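Local coordinates for protein hyaluronidase (Streptomyces koganeiensis, PDB 4UFQ) that probably degrades hyaluronan as a hyalurononglucosaminidase, working as an elongated homotrimer rich in beta strands, at residues B[78-83]-B[94-99]; B[98-101]-B[106-109]; B[134-139]-B[145-150]; B[201-204]-B[210-213]. All coordinates share one frame; numbering follows the deposited sequence.

Contact 1. Residues B[78-83]-B[94-99]; sequences LKITHR and AALSLD. With SO4 (sulfate ion), chain P; SO4 (sulfate ion), chain C.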
loop_
_atom_site.group_PDB
_atom_site.type_symbol
_atom_site.label_atom_id
_atom_site.label_comp_id
_atom_site.label_asym_id
_atom_site.label_seq_id
_atom_site.Cartn_x
_atom_site.Cartn_y
_atom_site.Cartn_z
ATOM N N LEU B 78 8.973 10.561 0.399
ATOM C CA LEU B 78 9.242 10.074 1.744
ATOM C C LEU B 78 9.944 8.719 1.610
ATOM O O LEU B 78 9.414 7.794 0.962
ATOM C CB LEU B 78 7.947 9.932 2.548
ATOM C CG LEU B 78 8.101 9.278 3.926
ATOM C CD1 LEU B 78 9.116 10.026 4.822
ATOM C CD2 LEU B 78 6.767 9.177 4.630
ATOM N N LYS B 79 11.135 8.618 2.197
ATOM C CA LYS B 79 11.908 7.389 2.234
ATOM C C LYS B 79 12.004 6.898 3.659
ATOM O O LYS B 79 12.578 7.573 4.522
ATOM C CB LYS B 79 13.302 7.603 1.649
ATOM C CG LYS B 79 14.259 6.422 1.804
ATOM C CD LYS B 79 13.848 5.259 0.942
ATOM C CE LYS B 79 14.824 4.099 1.084
ATOM N NZ LYS B 79 16.142 4.425 0.507
ATOM N N ILE B 80 11.435 5.720 3.899
ATOM C CA ILE B 80 11.449 5.111 5.215
ATOM C C ILE B 80 12.343 3.889 5.213
ATOM O O ILE B 80 12.129 2.959 4.443
ATOM C CB ILE B 80 10.044 4.690 5.691
ATOM C CG1 ILE B 80 9.050 5.855 5.607
ATOM C CG2 ILE B 80 10.120 4.136 7.115
ATOM C CD1 ILE B 80 7.621 5.525 6.098
ATOM N N THR B 81 13.343 3.902 6.083
ATOM C CA THR B 81 14.205 2.755 6.314
ATOM C C THR B 81 13.944 2.172 7.686
ATOM O O THR B 81 13.961 2.885 8.685
ATOM C CB THR B 81 15.686 3.148 6.218
ATOM O OG1 THR B 81 15.971 3.603 4.892
ATOM C CG2 THR B 81 16.592 1.965 6.535
ATOM N N HIS B 82 13.692 0.872 7.733
ATOM C CA HIS B 82 13.693 0.134 8.991
ATOM C C HIS B 82 14.971 -0.690 9.070
ATOM O O HIS B 82 15.217 -1.564 8.223
ATOM C CB HIS B 82 12.465 -0.769 9.129
ATOM C CG HIS B 82 12.467 -1.574 10.386
ATOM N ND1 HIS B 82 12.994 -2.846 10.447
ATOM C CD2 HIS B 82 12.057 -1.278 11.643
ATOM C CE1 HIS B 82 12.889 -3.306 11.680
ATOM N NE2 HIS B 82 12.328 -2.371 12.429
ATOM N N ARG B 83 15.773 -0.407 10.093
ATOM C CA ARG B 83 17.010 -1.128 10.344
ATOM C C ARG B 83 16.682 -2.345 11.201
ATOM O O ARG B 83 16.395 -2.229 12.395
ATOM C CB ARG B 83 18.038 -0.203 11.022
ATOM C CG ARG B 83 18.107 1.168 10.343
ATOM C CD ARG B 83 19.243 2.053 10.832
ATOM N NE ARG B 83 19.306 2.175 12.284
ATOM C CZ ARG B 83 18.667 3.091 13.006
ATOM N NH1 ARG B 83 17.878 3.985 12.425
ATOM N NH2 ARG B 83 18.820 3.106 14.325
ATOM N N ALA B 94 7.133 -2.902 11.679
ATOM C CA ALA B 94 6.766 -2.573 10.321
ATOM C C ALA B 94 7.455 -1.274 9.938
ATOM O O ALA B 94 7.899 -0.533 10.813
ATOM C CB ALA B 94 5.244 -2.439 10.187
ATOM N N ALA B 95 7.576 -1.003 8.643
ATOM C CA ALA B 95 8.057 0.303 8.203
ATOM C C ALA B 95 6.965 1.360 8.342
ATOM O O ALA B 95 7.244 2.509 8.718
ATOM C CB ALA B 95 8.565 0.256 6.768
ATOM N N LEU B 96 5.728 0.959 8.038
ATOM C CA LEU B 96 4.590 1.864 8.036
ATOM C C LEU B 96 3.400 1.173 8.674
ATOM O O LEU B 96 2.990 0.092 8.219
ATOM C CB LEU B 96 4.244 2.285 6.609
ATOM C CG LEU B 96 3.062 3.247 6.484
ATOM C CD1 LEU B 96 3.391 4.576 7.140
ATOM C CD2 LEU B 96 2.690 3.469 5.031
ATOM N N SER B 97 2.840 1.789 9.714
ATOM C CA SER B 97 1.668 1.253 10.392
ATOM C C SER B 97 0.559 2.291 10.487
ATOM O O SER B 97 0.794 3.398 10.959
ATOM C CB SER B 97 2.071 0.758 11.772
ATOM O OG SER B 97 0.972 0.210 12.472
ATOM N N LEU B 98 -0.637 1.936 10.019
ATOM C CA LEU B 98 -1.791 2.836 9.985
ATOM C C LEU B 98 -2.903 2.267 10.844
ATOM O O LEU B 98 -3.224 1.083 10.740
ATOM C CB LEU B 98 -2.317 3.015 8.552
ATOM C CG LEU B 98 -1.308 3.338 7.449
ATOM C CD1 LEU B 98 -2.045 3.541 6.132
ATOM C CD2 LEU B 98 -0.447 4.533 7.744
ATOM N N ASP B 99 -3.485 3.112 11.697
ATOM C CA ASP B 99 -4.622 2.737 12.532
ATOM C C ASP B 99 -5.775 3.715 12.326
ATOM O O ASP B 99 -5.660 4.912 12.609
ATOM C CB ASP B 99 -4.243 2.661 14.019
ATOM C CG ASP B 99 -5.347 2.024 14.876
ATOM O OD1 ASP B 99 -6.327 1.479 14.310
ATOM O OD2 ASP B 99 -5.233 2.058 16.125
HETATM S S SO4 P . 14.920 5.361 -2.789
HETATM O O1 SO4 P . 14.194 6.554 -2.353
HETATM O O2 SO4 P . 15.319 5.524 -4.184
HETATM O O3 SO4 P . 14.048 4.196 -2.634
HETATM O O4 SO4 P . 16.129 5.187 -1.970
HETATM S S SO4 C . 2.024 -0.177 15.969
HETATM O O1 SO4 C . 3.127 0.653 15.484
HETATM O O2 SO4 C . 2.563 -1.399 16.558
HETATM O O3 SO4 C . 1.142 -0.493 14.844
HETATM O O4 SO4 C . 1.269 0.550 17.000
#

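Contact 2. Residues B[98-101]-B[106-109]; sequences LDLR and AAQG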
loop_
_atom_site.group_PDB
_atom_site.type_symbol
_atom_site.label_atom_id
_atom_site.label_comp_id
_atom_site.label_asym_id
_atom_site.label_seq_id
_atom_site.Cartn_x
_atom_site.Cartn_y
_atom_site.Cartn_z
ATOM N N LEU B 98 -0.637 1.936 10.019
ATOM C CA LEU B 98 -1.791 2.836 9.985
ATOM C C LEU B 98 -2.903 2.267 10.844
ATOM O O LEU B 98 -3.224 1.083 10.740
ATOM C CB LEU B 98 -2.317 3.015 8.552
ATOM C CG LEU B 98 -1.308 3.338 7.449
ATOM C CD1 LEU B 98 -2.045 3.541 6.132
ATOM C CD2 LEU B 98 -0.447 4.533 7.744
ATOM N N ASP B 99 -3.485 3.112 11.697
ATOM C CA ASP B 99 -4.622 2.737 12.532
ATOM C C ASP B 99 -5.775 3.715 12.326
ATOM O O ASP B 99 -5.660 4.912 12.609
ATOM C CB ASP B 99 -4.243 2.661 14.019
ATOM C CG ASP B 99 -5.347 2.024 14.876
ATOM O OD1 ASP B 99 -6.327 1.479 14.310
ATOM O OD2 ASP B 99 -5.233 2.058 16.125
ATOM N N LEU B 100 -6.882 3.175 11.824
ATOM C CA LEU B 100 -8.120 3.914 11.612
ATOM C C LEU B 100 -8.989 3.721 12.835
ATOM O O LEU B 100 -9.680 2.713 12.959
ATOM C CB LEU B 100 -8.803 3.388 10.348
ATOM C CG LEU B 100 -7.921 3.445 9.098
ATOM C CD1 LEU B 100 -8.634 2.741 7.934
ATOM C CD2 LEU B 100 -7.543 4.854 8.704
ATOM N N ARG B 101 -8.949 4.698 13.739
ATOM C CA ARG B 101 -9.605 4.563 15.034
ATOM C C ARG B 101 -11.007 5.136 15.047
ATOM O O ARG B 101 -11.372 5.922 14.174
ATOM C CB ARG B 101 -8.759 5.237 16.122
ATOM C CG ARG B 101 -7.492 4.481 16.400
ATOM C CD ARG B 101 -6.785 5.008 17.632
ATOM N NE ARG B 101 -5.596 4.217 17.935
ATOM C CZ ARG B 101 -4.693 4.536 18.856
ATOM N NH1 ARG B 101 -4.828 5.645 19.572
ATOM N NH2 ARG B 101 -3.648 3.744 19.056
ATOM N N ALA B 106 -15.502 5.992 8.713
ATOM C CA ALA B 106 -15.567 5.638 7.293
ATOM C C ALA B 106 -14.277 6.068 6.591
ATOM O O ALA B 106 -14.191 6.070 5.356
ATOM C CB ALA B 106 -16.788 6.282 6.640
ATOM N N ALA B 107 -13.271 6.438 7.386
ATOM C CA ALA B 107 -11.967 6.821 6.856
ATOM C C ALA B 107 -11.289 5.707 6.070
ATOM O O ALA B 107 -11.397 4.528 6.401
ATOM C CB ALA B 107 -11.058 7.265 7.985
ATOM N N GLN B 108 -10.564 6.101 5.035
ATOM C CA GLN B 108 -9.833 5.164 4.208
ATOM C C GLN B 108 -8.436 4.965 4.744
ATOM O O GLN B 108 -7.926 5.796 5.504
ATOM C CB GLN B 108 -9.791 5.681 2.769
ATOM C CG GLN B 108 -11.175 5.917 2.180
ATOM C CD GLN B 108 -11.128 6.688 0.887
ATOM O OE1 GLN B 108 -11.008 6.103 -0.184
ATOM N NE2 GLN B 108 -11.206 8.009 0.979
ATOM N N GLY B 109 -7.816 3.862 4.349
ATOM C CA GLY B 109 -6.441 3.572 4.722
ATOM C C GLY B 109 -5.440 4.322 3.852
ATOM O O GLY B 109 -4.865 5.323 4.275
#

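Contact 3. Residues B[134-139]-B[145-150]; sequences DFVVKG and VGIDRA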
loop_
_atom_site.group_PDB
_atom_site.type_symbol
_atom_site.label_atom_id
_atom_site.label_comp_id
_atom_site.label_asym_id
_atom_site.label_seq_id
_atom_site.Cartn_x
_atom_site.Cartn_y
_atom_site.Cartn_z
ATOM N N ASP B 134 6.735 -9.423 -6.500
ATOM C CA ASP B 134 5.808 -10.183 -5.668
ATOM C C ASP B 134 4.359 -9.718 -5.853
ATOM O O ASP B 134 3.443 -10.544 -6.026
ATOM C CB ASP B 134 6.249 -10.135 -4.204
ATOM C CG ASP B 134 7.622 -10.783 -3.990
ATOM O OD1 ASP B 134 7.741 -12.012 -4.166
ATOM O OD2 ASP B 134 8.601 -10.066 -3.663
ATOM N N PHE B 135 4.151 -8.404 -5.850
ATOM C CA PHE B 135 2.853 -7.800 -6.156
ATOM C C PHE B 135 3.116 -6.448 -6.783
ATOM O O PHE B 135 3.811 -5.605 -6.194
ATOM C CB PHE B 135 1.996 -7.649 -4.892
ATOM C CG PHE B 135 0.666 -7.005 -5.134
ATOM C CD1 PHE B 135 -0.322 -7.665 -5.850
ATOM C CD2 PHE B 135 0.399 -5.744 -4.648
ATOM C CE1 PHE B 135 -1.550 -7.070 -6.077
ATOM C CE2 PHE B 135 -0.823 -5.137 -4.863
ATOM C CZ PHE B 135 -1.802 -5.797 -5.590
ATOM N N VAL B 136 2.613 -6.236 -7.990
ATOM C CA VAL B 136 2.801 -4.967 -8.683
ATOM C C VAL B 136 1.517 -4.585 -9.406
ATOM O O VAL B 136 0.828 -5.437 -9.989
ATOM C CB VAL B 136 3.997 -5.020 -9.651
ATOM C CG1 VAL B 136 3.765 -6.022 -10.786
ATOM C CG2 VAL B 136 4.329 -3.644 -10.217
ATOM N N VAL B 137 1.170 -3.308 -9.313
ATOM C CA VAL B 137 0.092 -2.720 -10.087
ATOM C C VAL B 137 0.749 -1.682 -10.968
ATOM O O VAL B 137 1.294 -0.689 -10.474
ATOM C CB VAL B 137 -1.028 -2.114 -9.201
ATOM C CG1 VAL B 137 -2.176 -1.600 -10.071
ATOM C CG2 VAL B 137 -1.566 -3.098 -8.183
ATOM N N LYS B 138 0.767 -1.932 -12.271
ATOM C CA LYS B 138 1.355 -1.008 -13.225
ATOM C C LYS B 138 0.509 0.247 -13.394
ATOM O O LYS B 138 -0.671 0.271 -13.047
ATOM C CB LYS B 138 1.507 -1.706 -14.590
ATOM C CG LYS B 138 2.137 -3.133 -14.562
ATOM C CD LYS B 138 3.547 -3.197 -14.011
ATOM C CE LYS B 138 4.597 -2.594 -14.909
ATOM N NZ LYS B 138 5.904 -2.491 -14.169
ATOM N N GLY B 139 1.109 1.287 -13.954
ATOM C CA GLY B 139 0.371 2.484 -14.329
ATOM C C GLY B 139 -0.854 2.197 -15.204
ATOM O O GLY B 139 -1.855 2.904 -15.135
ATOM N N VAL B 145 1.593 -10.895 -10.169
ATOM C CA VAL B 145 1.765 -11.628 -8.915
ATOM C C VAL B 145 2.821 -12.712 -9.159
ATOM O O VAL B 145 2.521 -13.738 -9.776
ATOM C CB VAL B 145 0.448 -12.242 -8.379
ATOM C CG1 VAL B 145 0.694 -12.957 -7.056
ATOM C CG2 VAL B 145 -0.662 -11.197 -8.218
ATOM N N GLY B 146 4.050 -12.501 -8.711
ATOM C CA GLY B 146 5.119 -13.451 -8.966
ATOM C C GLY B 146 5.681 -13.419 -10.375
ATOM O O GLY B 146 6.376 -14.354 -10.784
ATOM N N ILE B 147 5.405 -12.361 -11.130
ATOM C CA ILE B 147 5.988 -12.227 -12.457
ATOM C C ILE B 147 7.453 -11.820 -12.323
ATOM O O ILE B 147 7.907 -11.382 -11.253
ATOM C CB ILE B 147 5.204 -11.201 -13.345
ATOM C CG1 ILE B 147 5.244 -9.795 -12.718
ATOM C CG2 ILE B 147 3.773 -11.679 -13.561
ATOM C CD1 ILE B 147 4.666 -8.719 -13.623
ATOM N N ASP B 148 8.206 -11.964 -13.403
ATOM C CA ASP B 148 9.588 -11.531 -13.413
ATOM C C ASP B 148 9.626 -10.029 -13.142
ATOM O O ASP B 148 8.769 -9.283 -13.635
ATOM C CB ASP B 148 10.238 -11.844 -14.763
ATOM C CG ASP B 148 10.389 -13.337 -15.026
ATOM O OD1 ASP B 148 10.348 -14.140 -14.073
ATOM O OD2 ASP B 148 10.578 -13.700 -16.202
ATOM N N ARG B 149 10.602 -9.584 -12.359
ATOM C CA ARG B 149 10.641 -8.185 -11.946
ATOM C C ARG B 149 10.685 -7.271 -13.164
ATOM O O ARG B 149 11.482 -7.472 -14.088
ATOM C CB ARG B 149 11.837 -7.898 -11.031
ATOM C CG ARG B 149 11.799 -6.490 -10.437
ATOM C CD ARG B 149 12.807 -6.323 -9.325
ATOM N NE ARG B 149 12.557 -7.240 -8.214
ATOM C CZ ARG B 149 13.216 -7.210 -7.065
ATOM N NH1 ARG B 149 14.153 -6.294 -6.879
ATOM N NH2 ARG B 149 12.939 -8.083 -6.103
ATOM N N ALA B 150 9.800 -6.283 -13.148
ATOM C CA ALA B 150 9.701 -5.224 -14.162
ATOM C C ALA B 150 9.085 -5.687 -15.481
ATOM O O ALA B 150 8.968 -4.905 -16.427
ATOM C CB ALA B 150 11.058 -4.524 -14.400
HETATM O O HOH W 1 8.053 -2.255 -16.109
#

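Contact 4. Residues B[201-204]-B[210-213]; sequences ALLW and TVTT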
loop_
_atom_site.group_PDB
_atom_site.type_symbol
_atom_site.label_atom_id
_atom_site.label_comp_id
_atom_site.label_asym_id
_atom_site.label_seq_id
_atom_site.Cartn_x
_atom_site.Cartn_y
_atom_site.Cartn_z
ATOM N N ALA B 201 -22.509 -20.053 -22.437
ATOM C CA ALA B 201 -21.834 -21.360 -22.467
ATOM C C ALA B 201 -20.375 -21.200 -22.060
ATOM O O ALA B 201 -19.822 -20.090 -22.144
ATOM C CB ALA B 201 -21.925 -21.944 -23.856
ATOM N N LEU B 202 -19.745 -22.294 -21.636
ATOM C CA LEU B 202 -18.336 -22.310 -21.269
ATOM C C LEU B 202 -17.539 -22.975 -22.392
ATOM O O LEU B 202 -17.895 -24.085 -22.842
ATOM C CB LEU B 202 -18.159 -23.072 -19.945
ATOM C CG LEU B 202 -16.731 -23.097 -19.399
ATOM C CD1 LEU B 202 -16.273 -21.709 -18.961
ATOM C CD2 LEU B 202 -16.665 -24.107 -18.231
ATOM N N LEU B 203 -16.488 -22.295 -22.865
ATOM C CA LEU B 203 -15.685 -22.737 -24.006
ATOM C C LEU B 203 -14.212 -22.772 -23.660
ATOM O O LEU B 203 -13.762 -21.996 -22.809
ATOM C CB LEU B 203 -15.882 -21.805 -25.211
ATOM C CG LEU B 203 -17.164 -21.949 -26.044
ATOM C CD1 LEU B 203 -18.386 -21.523 -25.290
ATOM C CD2 LEU B 203 -17.072 -21.173 -27.361
ATOM N N TRP B 204 -13.447 -23.625 -24.338
ATOM C CA TRP B 204 -11.983 -23.640 -24.264
ATOM C C TRP B 204 -11.409 -23.597 -25.657
ATOM O O TRP B 204 -11.791 -24.386 -26.538
ATOM C CB TRP B 204 -11.488 -24.936 -23.632
ATOM C CG TRP B 204 -9.979 -25.200 -23.567
ATOM C CD1 TRP B 204 -9.269 -26.098 -24.315
ATOM C CD2 TRP B 204 -9.049 -24.646 -22.623
ATOM N NE1 TRP B 204 -7.967 -26.123 -23.907
ATOM C CE2 TRP B 204 -7.801 -25.239 -22.871
ATOM C CE3 TRP B 204 -9.151 -23.689 -21.616
ATOM C CZ2 TRP B 204 -6.672 -24.939 -22.116
ATOM C CZ3 TRP B 204 -8.032 -23.388 -20.878
ATOM C CH2 TRP B 204 -6.807 -23.985 -21.149
ATOM N N THR B 210 -8.024 -25.650 -31.318
ATOM C CA THR B 210 -9.335 -26.301 -31.227
ATOM C C THR B 210 -10.220 -25.569 -30.263
ATOM O O THR B 210 -9.792 -25.263 -29.140
ATOM C CB THR B 210 -9.214 -27.756 -30.774
ATOM O OG1 THR B 210 -8.220 -28.415 -31.568
ATOM C CG2 THR B 210 -10.565 -28.486 -30.886
ATOM N N VAL B 211 -11.456 -25.288 -30.670
ATOM C CA VAL B 211 -12.429 -24.605 -29.823
ATOM C C VAL B 211 -13.548 -25.577 -29.476
ATOM O O VAL B 211 -14.182 -26.136 -30.374
ATOM C CB VAL B 211 -12.960 -23.337 -30.511
ATOM C CG1 VAL B 211 -13.903 -22.614 -29.595
ATOM C CG2 VAL B 211 -11.788 -22.412 -30.881
ATOM N N THR B 212 -13.749 -25.804 -28.190
ATOM C CA THR B 212 -14.726 -26.761 -27.667
ATOM C C THR B 212 -15.723 -26.070 -26.760
ATOM O O THR B 212 -15.330 -25.315 -25.877
ATOM C CB THR B 212 -14.010 -27.821 -26.840
ATOM O OG1 THR B 212 -13.056 -28.497 -27.660
ATOM C CG2 THR B 212 -14.981 -28.862 -26.285
ATOM N N THR B 213 -17.025 -26.293 -26.980
ATOM C CA THR B 213 -18.050 -25.862 -26.028
ATOM C C THR B 213 -18.171 -26.958 -24.965
ATOM O O THR B 213 -18.664 -28.070 -25.244
ATOM C CB THR B 213 -19.392 -25.601 -26.727
ATOM O OG1 THR B 213 -19.236 -24.593 -27.736
ATOM C CG2 THR B 213 -20.422 -25.101 -25.729
#

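Contact 1. Residues B[78-83]-B[94-99]
Ile80 meets Ala95 and Leu96 inside a threefold-intertwined beta architecture, consistent with the triple-stranded beta-helix of phage-type hyaluronidases: strands 79-83 and 96-101 find their backbone partners in parallel ladders with the other two subunits, leaving side chains to join them within the chain. At its CB, Ile80 divides into two branches. The methyl CG2 stands anti to the backbone N and lies 3.7 Å from the carbonyl O of Ala95, with Ala95 CB a little farther away at 4.2 Å. The longer branch leaves through CG1, on the side of the backbone N (chi1 -53°), and runs fully extended to CD1. This tip is 4.0 Å from Ala95 O and makes a loose apolar contact with Leu96 CD1 at 4.5 Å. Ile80 thus lays both its methyls against the corner at Ala95, through dispersion contacts alone. Two residues further along the strand, His82 approaches the Ala94 carbonyl obliquely, its CD2 being 4.3 Å from Ala94 O. The polar end of that ring is fixed elsewhere, NE2 bonding to the carbonyl O of Glu72 in the third subunit. Away from this buried seam, each segment offers a polar group to a sulfate, probably from the crystallisation liquor; taken together, the sulfates also engage Gly76 N and groups of both neighbouring subunits. Ser97 OG lies 2.5 Å from O3 of one sulfate, a distance too short to be taken literally. Lys79, bent at chi2 and chi4, brings NZ to 2.6 Å from O4 of the other.

Contact 2. Residues B[98-101]-B[106-109]
Leu100 reaches across to the backbone of residues 107-109 with both of its terminal methyls. CD2 approaches the carbonyl O of Gln108 to 3.4 Å and also lies 4.3 Å from Ala107 CB, which points toward strand 98-101. CD1 lies against the two peptide groups flanking Gln108, 3.6 Å from Ala107 O and 3.8 Å from Gly109 N. With CG beside the backbone N (chi1 -56°) and the chain continuing extended, the forked end is carried out to these peptide groups. Leu98, two residues earlier, repeats the approach: its CD1 comes to 3.8 Å from Gly109 O. The contact is therefore made by leucine methyls laid against peptide groups, rather than by a backbone ladder between the segments.

A second layer lies on the other side of strand 98-101, where alternation sends Asp99 and Arg101. Arg101 NE donates to Asp99 OD2 at 2.8 Å in a nearly straight salt bridge (168°). The acceptor lies in the guanidinium plane, whereas the donor stands above the carboxylate plane. Asp99 OD2 also bonds Thr115 of the second subunit, and Thr119 of that subunit holds the Ala107 carbonyl. There are no helices here: strand 96-101 belongs to parallel ladders with the neighbouring subunits, while the chain turns a corner at Gly109 within strand 108-113, and Leu98 packs on Ile80 of the third subunit and on Val112 of the second.

Contact 3. Residues B[134-139]-B[145-150]
Phe135 presents the CD1 edge of its ring to Val145, whose CG2 lies near the ring plane at 4.3 Å. Its equivalents in the two other subunits make edge-to-face contacts with it, so the three aromatic rings cluster at the trimer interior. Within the chain, strand 132-137 pairs antiparallel with its neighbours in a mixed sheet interrupted by two bulges: Asp134 and Phe135 form a classic beta bulge facing Leu126, and Gly146 and Ile147 form a G1 bulge facing Asp133. Asp134 CB points away from residues 145-150, and its flat carboxylate is held by Asn128 N and Asn129 ND2.

The Asp134 carbonyl makes the direct polar link. Gly146 N donates to Asp134 O over 3.4 Å in a weak, bent bond (138°), and Val145 CA adds a CH...O contact to the same oxygen. Gly146, the first residue of the G1 bulge, has positive phi (76°). Beyond it, Val136 CG1 meets Ile147 CD1 at 4.0 Å, the two side chains crossing at about a right angle. The Ile147 CG1 branch lies between its backbone N and carbonyl carbon (chi1 62°), then extends to bring CD1 nearer than the direction of CB alone suggests.

Lys138 NZ is shared among Asn122 OD1, a sulfate and a water. That water accepts from Lys138 NZ at 2.9 Å and lies 2.8 Å from Ala150 O, to which it can donate.

Contact 4. Residues B[201-204]-B[210-213]
Trp204 and Thr212 form the hydrogen-bonded pair of an antiparallel beta hairpin made by strands 201-206 and 211-215. Two bonds satisfy the facing peptide groups. Trp204 N donates to Thr212 O at 3.0 Å, in the plane of that carbonyl, and Thr212 N returns a bond to Trp204 O at 2.9 Å, this donor tilted 18° from the carbonyl plane. Both are nearly straight, at 161° and 166°. The carbonyls also receive CH contacts: Leu203 CA comes to 3.2 Å from Thr212 O, and Val211 CA approaches Trp204 O. Leu203 and Thr213, the adjoining non-hydrogen-bonded pair, look elsewhere for polar partners: the Leu203 backbone bonds to Tyr196 of strand 193-198, and Thr213 N to a glycerol.

Trp204 and Thr212 share one face of the sheet, but the indole leads away from the hairpin. Its NE1 bonds to the Gly200 carbonyl of the third subunit, and Thr210 OG1 bonds to the terminal Ala217 OXT of that subunit, joining the hairpin to the third subunit.

On the other face, which carries Leu203 and Thr213, their side chains lie alongside each other and point the same way. Leu203 CG is 3.8 Å from Thr213 OG1, while CD2 reaches Val211 CG1 at 4.1 Å. The Thr213 methyl CG2 lies anti to its backbone N, which turns it from OG1's side toward strand 201-206. Diagonally across the same face, Ala201 CB and Thr213 CG2 are 4.0 Å apart.

In the fold
The four contacts follow one another along an elongated, helix-free chain, and each touches the third subunit. Contacts 1 and 2 are joined directly: Leu98 and Asp99 of strand 96-101 belong to both, although their centres are 16 Å apart. Contact 3 is separate, its nearest atoms about 13 Å from contact 1 and about 14 Å from contact 2. Contact 4 is remote, with its centre 49 Å from that of contact 1 and 30 Å from that of contact 3. Side-chain packing in contacts 1 and 2 thus gives way to bulged and then regular antiparallel pairing. Sulfates lie at or near contacts 1 to 3, but none of these contacts identifies a catalytic site.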